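Local coordinates for putative N-acetylmuramoyl-L-alanine amidase,autolysin cwp6 (Peptoclostridium difficile, PDB 5J72), which probably hydrolyses the amide bond between N-acetylmuramic acid and L-alanine in peptidoglycan, as a zinc-containing amidase held at the cell wall by CWB2 modules, at residues 366-371 with 392-397; 345-350 with 398-403; 132-137 with 415-420; 405-410 with 428-433; 138-143 with 373-378. All blocks are in the same frame, centred on the assembly; numbering follows the deposited sequence.

Contact 1: 366-371 with 392-397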
# COMPACT_ATOMS: atom_id res chain seq x y z
N MET A 366 -8.86 -0.28 3.07
CA MET A 366 -7.62 -0.46 2.31
C MET A 366 -7.90 0.12 1.03
O MET A 366 -8.90 -0.24 0.43
CB MET A 366 -7.22 -1.95 2.13
CG MET A 366 -5.95 -2.13 1.26
SD MET A 366 -4.50 -1.87 2.29
CE MET A 366 -4.36 -3.50 3.06
N LEU A 367 -7.08 1.07 0.57
CA LEU A 367 -7.32 1.66 -0.75
C LEU A 367 -6.36 1.00 -1.72
O LEU A 367 -5.16 1.02 -1.47
CB LEU A 367 -7.07 3.22 -0.74
CG LEU A 367 -8.20 4.07 -0.03
CD1 LEU A 367 -7.97 3.98 1.51
CD2 LEU A 367 -8.18 5.55 -0.46
N VAL A 368 -6.86 0.50 -2.87
CA VAL A 368 -5.97 -0.26 -3.76
C VAL A 368 -5.79 0.42 -5.08
O VAL A 368 -6.75 0.62 -5.80
CB VAL A 368 -6.60 -1.68 -4.00
CG1 VAL A 368 -5.70 -2.48 -4.99
CG2 VAL A 368 -6.74 -2.41 -2.68
N ALA A 369 -4.53 0.79 -5.41
CA ALA A 369 -4.22 1.47 -6.64
C ALA A 369 -3.22 0.63 -7.48
O ALA A 369 -2.48 -0.21 -6.95
CB ALA A 369 -3.53 2.82 -6.33
N LYS A 370 -3.23 0.86 -8.79
CA LYS A 370 -2.32 0.20 -9.70
C LYS A 370 -0.94 0.68 -9.42
O LYS A 370 -0.77 1.89 -9.26
CB LYS A 370 -2.73 0.58 -11.13
CG LYS A 370 -4.06 -0.06 -11.54
CD LYS A 370 -4.52 0.39 -12.98
CE LYS A 370 -4.89 1.85 -13.03
NZ LYS A 370 -5.02 2.35 -14.43
N SER A 371 0.10 -0.17 -9.45
CA SER A 371 1.44 0.33 -9.13
C SER A 371 2.19 0.81 -10.35
O SER A 371 3.33 1.24 -10.20
CB SER A 371 2.27 -0.79 -8.50
OG SER A 371 2.24 -1.91 -9.37
N LEU A 392 -2.55 0.39 -0.81
CA LEU A 392 -1.82 -0.79 -1.28
C LEU A 392 -1.64 -0.64 -2.75
O LEU A 392 -2.60 -0.28 -3.43
CB LEU A 392 -2.68 -2.03 -1.00
CG LEU A 392 -1.93 -3.34 -1.33
CD1 LEU A 392 -2.31 -4.36 -0.31
CD2 LEU A 392 -2.35 -3.75 -2.77
N ILE A 393 -0.41 -0.87 -3.29
CA ILE A 393 -0.27 -0.79 -4.73
C ILE A 393 0.10 -2.19 -5.28
O ILE A 393 0.82 -2.92 -4.61
CB ILE A 393 0.81 0.23 -5.19
CG1 ILE A 393 2.19 -0.05 -4.54
CG2 ILE A 393 0.31 1.68 -4.79
CD1 ILE A 393 3.34 0.87 -5.14
N THR A 394 -0.37 -2.52 -6.46
CA THR A 394 -0.07 -3.84 -7.02
C THR A 394 -0.33 -3.71 -8.48
O THR A 394 -1.05 -2.82 -8.93
CB THR A 394 -0.94 -4.91 -6.34
OG1 THR A 394 -0.39 -6.21 -6.62
CG2 THR A 394 -2.43 -4.86 -6.81
N PRO A 395 0.31 -4.58 -9.30
CA PRO A 395 0.04 -4.43 -10.73
C PRO A 395 -1.41 -4.77 -11.10
O PRO A 395 -2.11 -5.42 -10.35
CB PRO A 395 1.07 -5.43 -11.37
CG PRO A 395 2.16 -5.52 -10.36
CD PRO A 395 1.39 -5.55 -9.04
N LYS A 396 -1.81 -4.38 -12.29
CA LYS A 396 -3.20 -4.61 -12.74
C LYS A 396 -3.56 -6.08 -12.83
O LYS A 396 -4.71 -6.43 -12.59
CB LYS A 396 -3.40 -4.02 -14.14
CG LYS A 396 -3.16 -2.55 -14.26
CD LYS A 396 -3.52 -2.15 -15.68
CE LYS A 396 -2.29 -1.91 -16.49
NZ LYS A 396 -2.28 -0.52 -17.02
N THR A 397 -2.58 -6.97 -13.16
CA THR A 397 -2.94 -8.37 -13.39
C THR A 397 -2.58 -9.34 -12.30
O THR A 397 -2.91 -10.51 -12.45
CB THR A 397 -2.31 -8.83 -14.74
OG1 THR A 397 -0.89 -8.84 -14.55
CG2 THR A 397 -2.65 -7.88 -15.92
O HOH W 1 -2.55 1.74 -15.62
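Leu-392 N donates to Leu-367 O over 2.8 Å, the first rung of a ladder between two parallel strands. Ala-369 N binds Leu-392 O (3.0 Å). Thr-394 N binds Ala-369 O (3.2 Å). These three donors lie nearly on the C=O line of their acceptors. The fourth, Ser-371 N, reaches Thr-394 O at 2.9 Å from above the carbonyl plane, 60° out of it, where segment 366-371 leaves the strand. Ile-393 N and O turn from this ladder to Asn-350 OD1 and His-403 NE2. A chi1 of 54° sets Ser-371 OG against the ring of Pro-395; it is satisfied by His-347 NE2. Thr-394 OG1 bonds to Tyr-398 O and Ser-400 N. The stems of the two lysines cross tightly, with Lys-370 CD 3.5 Å from Lys-396 CG. One water accepts from both, 2.8 Å from Lys-370 NZ and 2.7 Å from Lys-396 NZ. Lys-370 also binds Asp-420 O, and Lys-396 has a salt bridge to Asp-372 that should soften the like charges. Val-368 and Leu-392 face helix 424-433. Ala-369 and Ile-393 face helix 375-387, the connection in this beta-alpha-beta unit, while strand 411-418 pairs with the other edge of strand 362-370.

Contact 2: 345-350 with 398-403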
# COMPACT_ATOMS: atom_id res chain seq x y z
N ASP A 345 11.73 -3.74 -4.04
CA ASP A 345 11.11 -2.98 -5.08
C ASP A 345 9.85 -2.20 -4.54
O ASP A 345 9.64 -2.23 -3.33
CB ASP A 345 10.66 -3.88 -6.24
CG ASP A 345 9.64 -4.98 -5.89
OD1 ASP A 345 8.84 -4.79 -4.96
OD2 ASP A 345 9.66 -6.03 -6.56
N ARG A 346 9.10 -1.53 -5.42
CA ARG A 346 7.96 -0.68 -4.97
C ARG A 346 6.91 -1.51 -4.20
O ARG A 346 6.27 -0.97 -3.30
CB ARG A 346 7.33 0.06 -6.19
CG ARG A 346 6.60 -0.90 -7.13
CD ARG A 346 6.12 -0.18 -8.39
NE ARG A 346 7.25 0.24 -9.19
CZ ARG A 346 7.15 0.74 -10.41
NH1 ARG A 346 5.97 0.89 -10.98
NH2 ARG A 346 8.24 1.12 -11.06
N HIS A 347 6.74 -2.84 -4.53
CA HIS A 347 5.72 -3.64 -3.87
C HIS A 347 6.17 -4.09 -2.55
O HIS A 347 5.40 -4.03 -1.60
CB HIS A 347 5.30 -4.82 -4.75
CG HIS A 347 4.87 -4.38 -6.11
ND1 HIS A 347 5.56 -4.75 -7.24
CD2 HIS A 347 3.82 -3.62 -6.51
CE1 HIS A 347 4.94 -4.22 -8.29
NE2 HIS A 347 3.89 -3.53 -7.88
N GLU A 348 7.46 -4.56 -2.44
CA GLU A 348 7.95 -4.92 -1.10
C GLU A 348 8.01 -3.70 -0.24
O GLU A 348 7.71 -3.79 0.96
CB GLU A 348 9.38 -5.61 -1.11
CG GLU A 348 9.58 -6.25 0.28
CD GLU A 348 10.87 -7.08 0.35
OE1 GLU A 348 11.75 -6.81 -0.46
OE2 GLU A 348 10.96 -7.96 1.21
N THR A 349 8.37 -2.55 -0.80
CA THR A 349 8.42 -1.36 0.10
C THR A 349 6.95 -0.98 0.57
O THR A 349 6.73 -0.64 1.70
CB THR A 349 9.01 -0.19 -0.68
OG1 THR A 349 10.34 -0.57 -1.13
CG2 THR A 349 9.09 1.04 0.20
N ASN A 350 6.00 -1.08 -0.36
CA ASN A 350 4.59 -0.82 0.01
C ASN A 350 4.17 -1.76 1.14
O ASN A 350 3.59 -1.33 2.16
CB ASN A 350 3.74 -1.03 -1.22
CG ASN A 350 2.27 -0.68 -0.96
OD1 ASN A 350 1.43 -1.59 -0.95
ND2 ASN A 350 1.91 0.62 -0.72
N TYR A 398 -1.92 -8.96 -11.19
CA TYR A 398 -1.71 -9.93 -10.13
C TYR A 398 -1.50 -9.29 -8.78
O TYR A 398 -1.13 -8.11 -8.71
CB TYR A 398 -0.47 -10.85 -10.43
CG TYR A 398 0.86 -10.11 -10.51
CD1 TYR A 398 1.24 -9.46 -11.67
CD2 TYR A 398 1.75 -10.11 -9.43
CE1 TYR A 398 2.47 -8.81 -11.78
CE2 TYR A 398 2.99 -9.47 -9.53
CZ TYR A 398 3.34 -8.82 -10.70
OH TYR A 398 4.53 -8.17 -10.81
N VAL A 399 -1.75 -10.01 -7.72
CA VAL A 399 -1.48 -9.51 -6.40
C VAL A 399 0.00 -9.78 -6.16
O VAL A 399 0.45 -10.94 -6.23
CB VAL A 399 -2.32 -10.22 -5.33
CG1 VAL A 399 -1.92 -9.73 -3.91
CG2 VAL A 399 -3.81 -9.98 -5.60
N SER A 400 0.78 -8.76 -5.90
CA SER A 400 2.16 -9.00 -5.59
C SER A 400 2.37 -9.97 -4.41
O SER A 400 1.70 -9.95 -3.37
CB SER A 400 2.87 -7.67 -5.28
OG SER A 400 4.15 -7.92 -4.73
N ALA A 401 3.37 -10.88 -4.56
CA ALA A 401 3.68 -11.84 -3.50
C ALA A 401 4.11 -11.20 -2.22
O ALA A 401 3.94 -11.74 -1.13
CB ALA A 401 4.82 -12.80 -3.99
N TYR A 402 4.67 -9.98 -2.30
CA TYR A 402 5.13 -9.32 -1.05
C TYR A 402 3.93 -8.92 -0.15
O TYR A 402 4.14 -8.69 1.05
CB TYR A 402 5.92 -8.06 -1.43
CG TYR A 402 7.22 -8.41 -2.13
CD1 TYR A 402 8.26 -9.03 -1.45
CD2 TYR A 402 7.40 -8.13 -3.47
CE1 TYR A 402 9.46 -9.36 -2.09
CE2 TYR A 402 8.57 -8.48 -4.13
CZ TYR A 402 9.60 -9.10 -3.44
OH TYR A 402 10.75 -9.45 -4.14
N HIS A 403 2.72 -8.86 -0.71
CA HIS A 403 1.51 -8.52 0.09
C HIS A 403 0.92 -9.73 0.78
O HIS A 403 0.05 -9.57 1.62
CB HIS A 403 0.40 -7.93 -0.83
CG HIS A 403 0.79 -6.62 -1.42
ND1 HIS A 403 1.44 -5.64 -0.67
CD2 HIS A 403 0.70 -6.14 -2.68
CE1 HIS A 403 1.72 -4.62 -1.47
NE2 HIS A 403 1.28 -4.89 -2.69
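Glu-348 and Tyr-402 make the main carbon contact. Glu-348 CB sits over one face of the Tyr-402 ring, 3.7 Å from its centroid and 15° off the normal, a CH-pi interaction. Glu-348 CG is anti to the backbone N (chi1 -165°) and the chain runs on extended along one side of the ring, where CG is 3.5 Å from Tyr-402 CD1. The carboxylate is turned only 27° from the ring plane, and OE1 binds Ala-344 N. His-347 packs by its CB, 3.3 Å from Ser-400 OG.

Polar atoms also meet carbon. Asp-345 OD2 lies 3.6 Å from Tyr-402 CE2, with the carboxylate almost perpendicular to the ring. Asn-350 OD1 comes to 3.1 Å from His-403 CE1, again with the two planes nearly perpendicular. That oxygen accepts from Ile-393 N, and Asn-350 ND2 binds Asn-275 OD1 and Ile-391 O.

Other hydrogen bonds shape each segment from within. Asp-345 is the N-cap of helix 346-357: its OD1 takes Glu-348 N at 2.9 Å in a nearly straight bond, and His-347 N weakly. Ser-400 OG accepts from Tyr-402 N at 3.2 Å, which makes an ST turn.

No hydrogen bond joins the two segments directly. Third parties tie their polar ends. Lys-623 holds both Asp-345 OD2 and Tyr-402 OH, and Glu-490 holds Ser-400 OG; both come from the amidase part of the chain. His-403 NE2 bonds to Ile-393 O, so it probably carries the proton. The chemistry thus marks a seam where the third CWB2 region meets the amidase.

Contact 3: 132-137 with 415-420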
# COMPACT_ATOMS: atom_id res chain seq x y z
N VAL A 132 -16.34 -3.86 -1.81
CA VAL A 132 -15.44 -3.02 -2.59
C VAL A 132 -16.17 -1.80 -3.07
O VAL A 132 -17.26 -1.90 -3.66
CB VAL A 132 -14.96 -3.89 -3.79
CG1 VAL A 132 -14.21 -3.08 -4.84
CG2 VAL A 132 -14.08 -5.03 -3.28
N LYS A 133 -15.57 -0.62 -2.85
CA LYS A 133 -16.15 0.62 -3.38
C LYS A 133 -15.22 1.07 -4.50
O LYS A 133 -14.05 1.36 -4.24
CB LYS A 133 -16.25 1.65 -2.23
CG LYS A 133 -16.63 3.04 -2.78
CD LYS A 133 -18.13 3.13 -3.00
CE LYS A 133 -18.51 4.50 -3.58
NZ LYS A 133 -19.91 4.48 -4.03
N LYS A 134 -15.67 1.13 -5.74
CA LYS A 134 -14.78 1.52 -6.83
C LYS A 134 -14.86 3.05 -7.11
O LYS A 134 -15.95 3.57 -7.28
CB LYS A 134 -15.15 0.74 -8.09
CG LYS A 134 -14.20 1.04 -9.23
CD LYS A 134 -14.43 0.11 -10.38
CE LYS A 134 -13.34 0.33 -11.41
NZ LYS A 134 -13.76 -0.20 -12.72
N LEU A 135 -13.72 3.74 -7.13
CA LEU A 135 -13.65 5.20 -7.37
C LEU A 135 -12.84 5.36 -8.60
O LEU A 135 -11.60 5.33 -8.55
CB LEU A 135 -12.96 5.92 -6.15
CG LEU A 135 -13.68 5.64 -4.82
CD1 LEU A 135 -12.89 6.33 -3.59
CD2 LEU A 135 -15.19 6.21 -4.88
N ALA A 136 -13.50 5.52 -9.74
CA ALA A 136 -12.72 5.57 -10.96
C ALA A 136 -13.48 6.15 -12.11
O ALA A 136 -14.71 6.05 -12.12
CB ALA A 136 -12.37 4.12 -11.35
N GLY A 137 -12.76 6.72 -13.08
CA GLY A 137 -13.37 7.21 -14.31
C GLY A 137 -12.50 6.80 -15.51
O GLY A 137 -11.58 5.98 -15.34
N VAL A 415 -12.87 -1.99 1.10
CA VAL A 415 -11.76 -1.94 0.18
C VAL A 415 -12.15 -0.97 -0.87
O VAL A 415 -13.23 -1.07 -1.47
CB VAL A 415 -11.50 -3.35 -0.45
CG1 VAL A 415 -10.46 -3.23 -1.59
CG2 VAL A 415 -11.04 -4.33 0.60
N TYR A 416 -11.32 0.05 -1.12
CA TYR A 416 -11.63 0.97 -2.17
C TYR A 416 -10.79 0.68 -3.36
O TYR A 416 -9.56 0.62 -3.21
CB TYR A 416 -11.32 2.42 -1.76
CG TYR A 416 -12.23 2.93 -0.67
CD1 TYR A 416 -13.28 3.78 -0.94
CD2 TYR A 416 -12.00 2.58 0.66
CE1 TYR A 416 -14.10 4.28 0.09
CE2 TYR A 416 -12.81 3.08 1.69
CZ TYR A 416 -13.85 3.93 1.39
OH TYR A 416 -14.60 4.39 2.47
N GLN A 417 -11.37 0.51 -4.51
CA GLN A 417 -10.59 0.27 -5.72
C GLN A 417 -10.43 1.59 -6.45
O GLN A 417 -11.39 2.21 -6.92
CB GLN A 417 -11.33 -0.74 -6.62
CG GLN A 417 -10.73 -0.86 -8.00
CD GLN A 417 -11.51 -1.95 -8.78
OE1 GLN A 417 -12.45 -2.54 -8.26
NE2 GLN A 417 -11.10 -2.24 -10.03
N ILE A 418 -9.19 2.04 -6.57
CA ILE A 418 -8.89 3.31 -7.21
C ILE A 418 -8.56 3.17 -8.67
O ILE A 418 -7.65 2.42 -9.04
CB ILE A 418 -7.66 3.96 -6.50
CG1 ILE A 418 -7.87 4.00 -4.96
CG2 ILE A 418 -7.41 5.37 -7.08
CD1 ILE A 418 -9.14 4.81 -4.54
N GLY A 419 -9.26 3.88 -9.52
CA GLY A 419 -8.94 3.81 -10.91
C GLY A 419 -9.52 2.57 -11.57
O GLY A 419 -9.99 1.63 -10.95
N ASP A 420 -9.48 2.61 -12.88
CA ASP A 420 -9.97 1.55 -13.73
C ASP A 420 -8.76 0.78 -14.37
O ASP A 420 -7.75 1.40 -14.70
CB ASP A 420 -10.79 2.17 -14.86
CG ASP A 420 -11.47 1.08 -15.65
OD1 ASP A 420 -11.20 0.98 -16.85
OD2 ASP A 420 -12.27 0.32 -15.05
O HOH W 2 -9.01 5.16 -14.37
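The fourth strand of a parallel CWB2 sheet is supplied here by a distant part of the chain. Val-132 to Leu-135 pair in register with Val-415 to Ile-418, so strand 128-135 takes the place beside strand 411-418 that strands 232-236 and 334-341 take in the other two CWB2 sheets. This joins the start of the first CWB2 region to the end of the third.

Four backbone bonds form the ladder. Lys-133 N meets Val-415 O at 2.8 Å, and Lys-133 O receives Gln-417 N at 2.8 Å. Leu-135 N meets Gln-417 O at 2.8 Å, and Leu-135 O receives Gly-419 N at 2.9 Å.

On one face, Val-132 and Val-415 lie under helix 424-433, and the extended Lys-134 crosses Gln-417, its CE 3.7 Å from Gln-417 NE2. On the other face, Leu-135 CD1 touches Tyr-416 CD1 at 3.7 Å, between helices 140-151 and 375-387. Beyond the strands, Ala-136 CB presses on Gly-419 C at 3.3 Å. Gly-419 has a positive phi of 80°, a backbone shape that glycine takes readily. A water links Gly-137 O to Asp-420 N.

Lys-134 is straight from chi1 (-176°) onward, and this carries the ammonium past Gly-419 O to a salt bridge: Lys-134 NZ meets the anti lone pair of Asp-420 OD2 at 2.8 Å.

Contact 4: 405-410 with 428-433. With NA (sodium ion), chain E.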
# COMPACT_ATOMS: atom_id res chain seq x y z
N THR A 405 1.58 -11.88 3.25
CA THR A 405 1.44 -11.93 4.70
C THR A 405 0.47 -10.88 5.30
O THR A 405 -0.36 -11.20 6.15
CB THR A 405 2.82 -11.74 5.34
OG1 THR A 405 3.74 -12.60 4.65
CG2 THR A 405 2.83 -12.07 6.79
N ASN A 406 0.64 -9.60 4.90
CA ASN A 406 -0.25 -8.56 5.39
C ASN A 406 -1.71 -8.91 4.98
O ASN A 406 -2.59 -8.78 5.80
CB ASN A 406 0.10 -7.22 4.68
CG ASN A 406 1.40 -6.59 5.21
OD1 ASN A 406 1.87 -6.94 6.31
ND2 ASN A 406 2.04 -5.67 4.51
N LEU A 407 -1.95 -9.32 3.71
CA LEU A 407 -3.35 -9.59 3.28
C LEU A 407 -3.93 -10.78 4.10
O LEU A 407 -5.07 -10.72 4.56
CB LEU A 407 -3.43 -9.84 1.79
CG LEU A 407 -3.05 -8.60 0.97
CD1 LEU A 407 -3.11 -8.93 -0.47
CD2 LEU A 407 -4.08 -7.45 1.26
N SER A 408 -3.12 -11.83 4.33
CA SER A 408 -3.57 -12.94 5.16
C SER A 408 -3.83 -12.52 6.58
O SER A 408 -4.94 -12.74 7.09
CB SER A 408 -2.52 -14.07 5.17
OG SER A 408 -3.01 -15.09 6.03
N GLU A 409 -2.91 -11.88 7.24
CA GLU A 409 -3.15 -11.60 8.66
C GLU A 409 -4.20 -10.56 8.97
O GLU A 409 -4.91 -10.69 9.95
CB GLU A 409 -1.87 -11.14 9.32
CG GLU A 409 -0.78 -12.20 9.21
CD GLU A 409 0.45 -11.92 10.08
OE1 GLU A 409 0.81 -10.74 10.30
OE2 GLU A 409 1.06 -12.92 10.54
N LYS A 410 -4.30 -9.51 8.14
CA LYS A 410 -5.23 -8.41 8.51
C LYS A 410 -6.60 -8.51 7.90
O LYS A 410 -6.85 -9.31 7.00
CB LYS A 410 -4.63 -7.06 8.01
CG LYS A 410 -3.26 -6.74 8.62
CD LYS A 410 -2.76 -5.27 8.24
CE LYS A 410 -1.34 -5.00 8.73
NZ LYS A 410 -1.26 -4.89 10.19
N ASN A 428 -10.70 -8.73 -6.28
CA ASN A 428 -11.50 -9.68 -5.50
C ASN A 428 -10.64 -10.54 -4.63
O ASN A 428 -11.04 -10.91 -3.54
CB ASN A 428 -12.37 -10.59 -6.43
CG ASN A 428 -13.03 -11.67 -5.58
OD1 ASN A 428 -12.57 -12.83 -5.56
ND2 ASN A 428 -14.05 -11.35 -4.76
N SER A 429 -9.40 -10.87 -5.10
CA SER A 429 -8.49 -11.67 -4.27
C SER A 429 -8.14 -10.88 -3.03
O SER A 429 -8.11 -11.40 -1.91
CB SER A 429 -7.18 -11.98 -5.04
OG SER A 429 -6.25 -12.58 -4.18
N ILE A 430 -7.80 -9.58 -3.23
CA ILE A 430 -7.45 -8.76 -2.08
C ILE A 430 -8.65 -8.59 -1.09
O ILE A 430 -8.48 -8.69 0.13
CB ILE A 430 -7.00 -7.37 -2.61
CG1 ILE A 430 -5.58 -7.53 -3.24
CG2 ILE A 430 -6.91 -6.36 -1.41
CD1 ILE A 430 -5.22 -6.35 -4.17
N ALA A 431 -9.82 -8.32 -1.66
CA ALA A 431 -11.06 -8.14 -0.84
C ALA A 431 -11.37 -9.46 -0.08
O ALA A 431 -11.79 -9.41 1.08
CB ALA A 431 -12.18 -7.71 -1.77
N SER A 432 -11.10 -10.67 -0.71
CA SER A 432 -11.34 -11.96 0.05
C SER A 432 -10.36 -12.10 1.18
O SER A 432 -10.76 -12.39 2.31
CB SER A 432 -11.22 -13.16 -0.90
OG SER A 432 -12.05 -12.95 -2.02
N SER A 433 -9.02 -11.86 0.92
CA SER A 433 -8.10 -11.97 2.07
C SER A 433 -8.41 -11.07 3.18
O SER A 433 -8.13 -11.37 4.38
CB SER A 433 -6.64 -11.65 1.65
OG SER A 433 -6.28 -12.36 0.46
NA NA E . -6.80 -11.35 5.99
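Leu-407 meets Ile-430 and Ser-433 of the second helix. With CG anti to the carbonyl carbon (chi1 -65°), Leu-407 holds both methyls against helix 424-433. CD1 of Leu-407 touches Ile-430 CG1 at 4.0 Å, and CD2 of Leu-407 touches Ile-430 CG2 at 4.0 Å. Nearer the backbone, Leu-407 CB lies 3.7 Å from Ser-433 CB. Leu-392 of strand 391-394 and Val-399 touch both Leu-407 and Ile-430, so the pair is buried above the sheet.

The carbonyl of Leu-407 points to a sodium ion, 2.3 Å from its O. Leu-407 O comes 3.1 Å from Ser-433 O, and the two acceptors tolerate each other because both bind the metal.

The site is built on the C-terminal ends of two helices, where carbonyls of the final turns, with no further turn to bind, can face the cation. The segments run at 48° to each other, and Ser-433 O, at the end of helix 424-433, is 2.1 Å from the sodium.

Ser-408 O follows at 2.6 Å from the sodium, a longer bond. The Ser-408 hydroxyl is held elsewhere, by Ala-439 O. Lys-410, the first residue to leave helical angles, turns its O back to the sodium at 2.3 Å. Lys-410 NZ binds Tyr-358 O and Asp-360 O, well apart from the sodium. Lys-436 O completes a shell of five backbone oxygens.

Contact 5: 138-143 with 373-378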
# COMPACT_ATOMS: atom_id res chain seq x y z
N ALA A 138 -12.76 7.35 -16.70
CA ALA A 138 -12.04 7.02 -17.94
C ALA A 138 -10.57 7.34 -17.88
O ALA A 138 -9.77 6.57 -18.39
CB ALA A 138 -12.66 7.79 -19.10
N THR A 139 -10.19 8.47 -17.27
CA THR A 139 -8.79 8.82 -17.14
C THR A 139 -8.50 9.23 -15.69
O THR A 139 -9.42 9.30 -14.85
CB THR A 139 -8.41 9.98 -18.08
OG1 THR A 139 -8.86 11.21 -17.50
CG2 THR A 139 -9.10 9.85 -19.47
N ARG A 140 -7.24 9.51 -15.43
CA ARG A 140 -6.80 9.94 -14.13
C ARG A 140 -7.62 11.20 -13.67
O ARG A 140 -7.88 11.33 -12.47
CB ARG A 140 -5.32 10.29 -14.20
CG ARG A 140 -4.99 11.37 -15.23
CD ARG A 140 -3.43 11.47 -15.49
NE ARG A 140 -2.95 10.16 -15.97
CZ ARG A 140 -1.69 9.74 -15.93
NH1 ARG A 140 -0.72 10.53 -15.49
NH2 ARG A 140 -1.40 8.50 -16.30
N PHE A 141 -7.99 12.09 -14.60
CA PHE A 141 -8.76 13.30 -14.23
C PHE A 141 -10.12 12.91 -13.67
O PHE A 141 -10.51 13.46 -12.66
CB PHE A 141 -8.97 14.22 -15.47
CG PHE A 141 -7.67 14.74 -15.97
CD1 PHE A 141 -7.11 15.89 -15.44
CD2 PHE A 141 -6.96 14.04 -16.95
CE1 PHE A 141 -5.86 16.34 -15.87
CE2 PHE A 141 -5.70 14.49 -17.37
CZ PHE A 141 -5.16 15.64 -16.83
N GLU A 142 -10.86 11.97 -14.35
CA GLU A 142 -12.17 11.58 -13.85
C GLU A 142 -12.03 10.75 -12.61
O GLU A 142 -12.93 10.80 -11.76
CB GLU A 142 -13.00 10.77 -14.86
CG GLU A 142 -13.41 11.58 -16.09
CD GLU A 142 -12.30 11.67 -17.12
OE1 GLU A 142 -11.34 10.87 -17.09
OE2 GLU A 142 -12.38 12.57 -17.96
N THR A 143 -10.94 9.97 -12.48
CA THR A 143 -10.78 9.20 -11.25
C THR A 143 -10.58 10.19 -10.05
O THR A 143 -11.17 9.93 -9.00
CB THR A 143 -9.58 8.23 -11.37
OG1 THR A 143 -10.02 7.17 -12.18
CG2 THR A 143 -9.14 7.62 -10.01
N ILE A 373 1.41 3.41 -12.23
CA ILE A 373 1.34 4.85 -12.43
C ILE A 373 1.53 5.51 -11.09
O ILE A 373 1.42 4.82 -10.06
CB ILE A 373 0.00 5.21 -13.06
CG1 ILE A 373 -1.13 4.57 -12.27
CG2 ILE A 373 -0.03 4.72 -14.54
CD1 ILE A 373 -2.46 4.90 -12.88
N ILE A 374 1.83 6.75 -11.05
CA ILE A 374 2.00 7.39 -9.76
C ILE A 374 0.71 8.21 -9.37
O ILE A 374 0.36 8.28 -8.21
CB ILE A 374 3.17 8.42 -9.87
CG1 ILE A 374 4.52 7.67 -10.12
CG2 ILE A 374 3.24 9.28 -8.62
CD1 ILE A 374 4.90 6.81 -8.94
N VAL A 375 0.05 8.80 -10.39
CA VAL A 375 -1.00 9.78 -10.10
C VAL A 375 -2.20 9.23 -9.33
O VAL A 375 -2.71 9.97 -8.51
CB VAL A 375 -1.45 10.42 -11.43
CG1 VAL A 375 -2.13 9.35 -12.32
CG2 VAL A 375 -2.40 11.60 -11.16
N ASP A 376 -2.62 7.97 -9.55
CA ASP A 376 -3.82 7.50 -8.84
C ASP A 376 -3.54 7.43 -7.34
O ASP A 376 -4.46 7.63 -6.55
CB ASP A 376 -4.27 6.14 -9.36
CG ASP A 376 -5.08 6.23 -10.67
OD1 ASP A 376 -5.38 7.38 -11.12
OD2 ASP A 376 -5.39 5.18 -11.26
N SER A 377 -2.28 7.09 -6.95
CA SER A 377 -1.99 7.01 -5.50
C SER A 377 -1.91 8.43 -4.94
O SER A 377 -2.22 8.66 -3.78
CB SER A 377 -0.66 6.29 -5.26
OG SER A 377 -0.86 4.92 -5.57
N ILE A 378 -1.47 9.39 -5.77
CA ILE A 378 -1.42 10.78 -5.29
C ILE A 378 -2.85 11.30 -5.04
O ILE A 378 -3.12 11.84 -3.99
CB ILE A 378 -0.75 11.70 -6.37
CG1 ILE A 378 0.75 11.43 -6.43
CG2 ILE A 378 -0.92 13.17 -5.99
CD1 ILE A 378 1.36 12.15 -7.62
O HOH W 3 -6.14 10.00 -10.44
O HOH W 4 -7.22 6.75 -13.17
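Two helix starts face each other here, that of helix 140-151 in the first CWB2 region and that of helix 375-387 in the third, with Arg-140 laid across Val-375. The guanidinium rests with one face on Val-375 CG1, which is centred under it and 3.7 Å from Arg-140 CZ. Two bends shape this: Arg-140 CG stands between the backbone N and the carbonyl carbon (chi1 58°), and chi3 is 59°. Ile-373 CG2 comes near the same group obliquely. Arg-140 NH1 bonds to Gly-164 O, with a long, weak ion pair to Glu-165.

The first turn of helix 140-151 is closed by a capping box. Thr-139 is the N-cap and its OG1 accepts from Phe-141 N at 3.2 Å. In return Thr-139 N donates to Glu-142 OE1 at 2.7 Å.

Polar contact between the two helices runs through water. Two waters each give a hydrogen to Asp-376 OD1. One water lies 2.8 Å from Asp-376 OD1 and also donates to Arg-140 O at 3.0 Å. The other water is likewise 2.8 Å from Asp-376 OD1 and lies 3.0 Å from Thr-143 OG1. Thr-143 crosses Asp-376 at about a right angle, with CG2 3.9 Å from Asp-376 OD1. Thr-143 OG1 also takes the backbone N of Gly-137, which ties the helix to the turn before it.

Contacts 1 and 3 share one parallel sheet: strands 362-370 and 411-418 are neighbours, and the two centres lie about 10 Å apart. Helix 375-387 links contact 5 to contact 1 on one face of this sheet. Helix 424-433, part of contact 4, covers the other. Contact 2 lies about 9 Å from contact 1 between centres. Contacts 4 and 5 are the most distant pair, with centres about 24 Å apart. Along the chain, contact 3 spans every other segment except 428-433. Contact 1 lies within the span of contact 2, and contact 4 follows both. Together they join parts of the third CWB2 region to one another and to the first, and contact 2 borders the amidase.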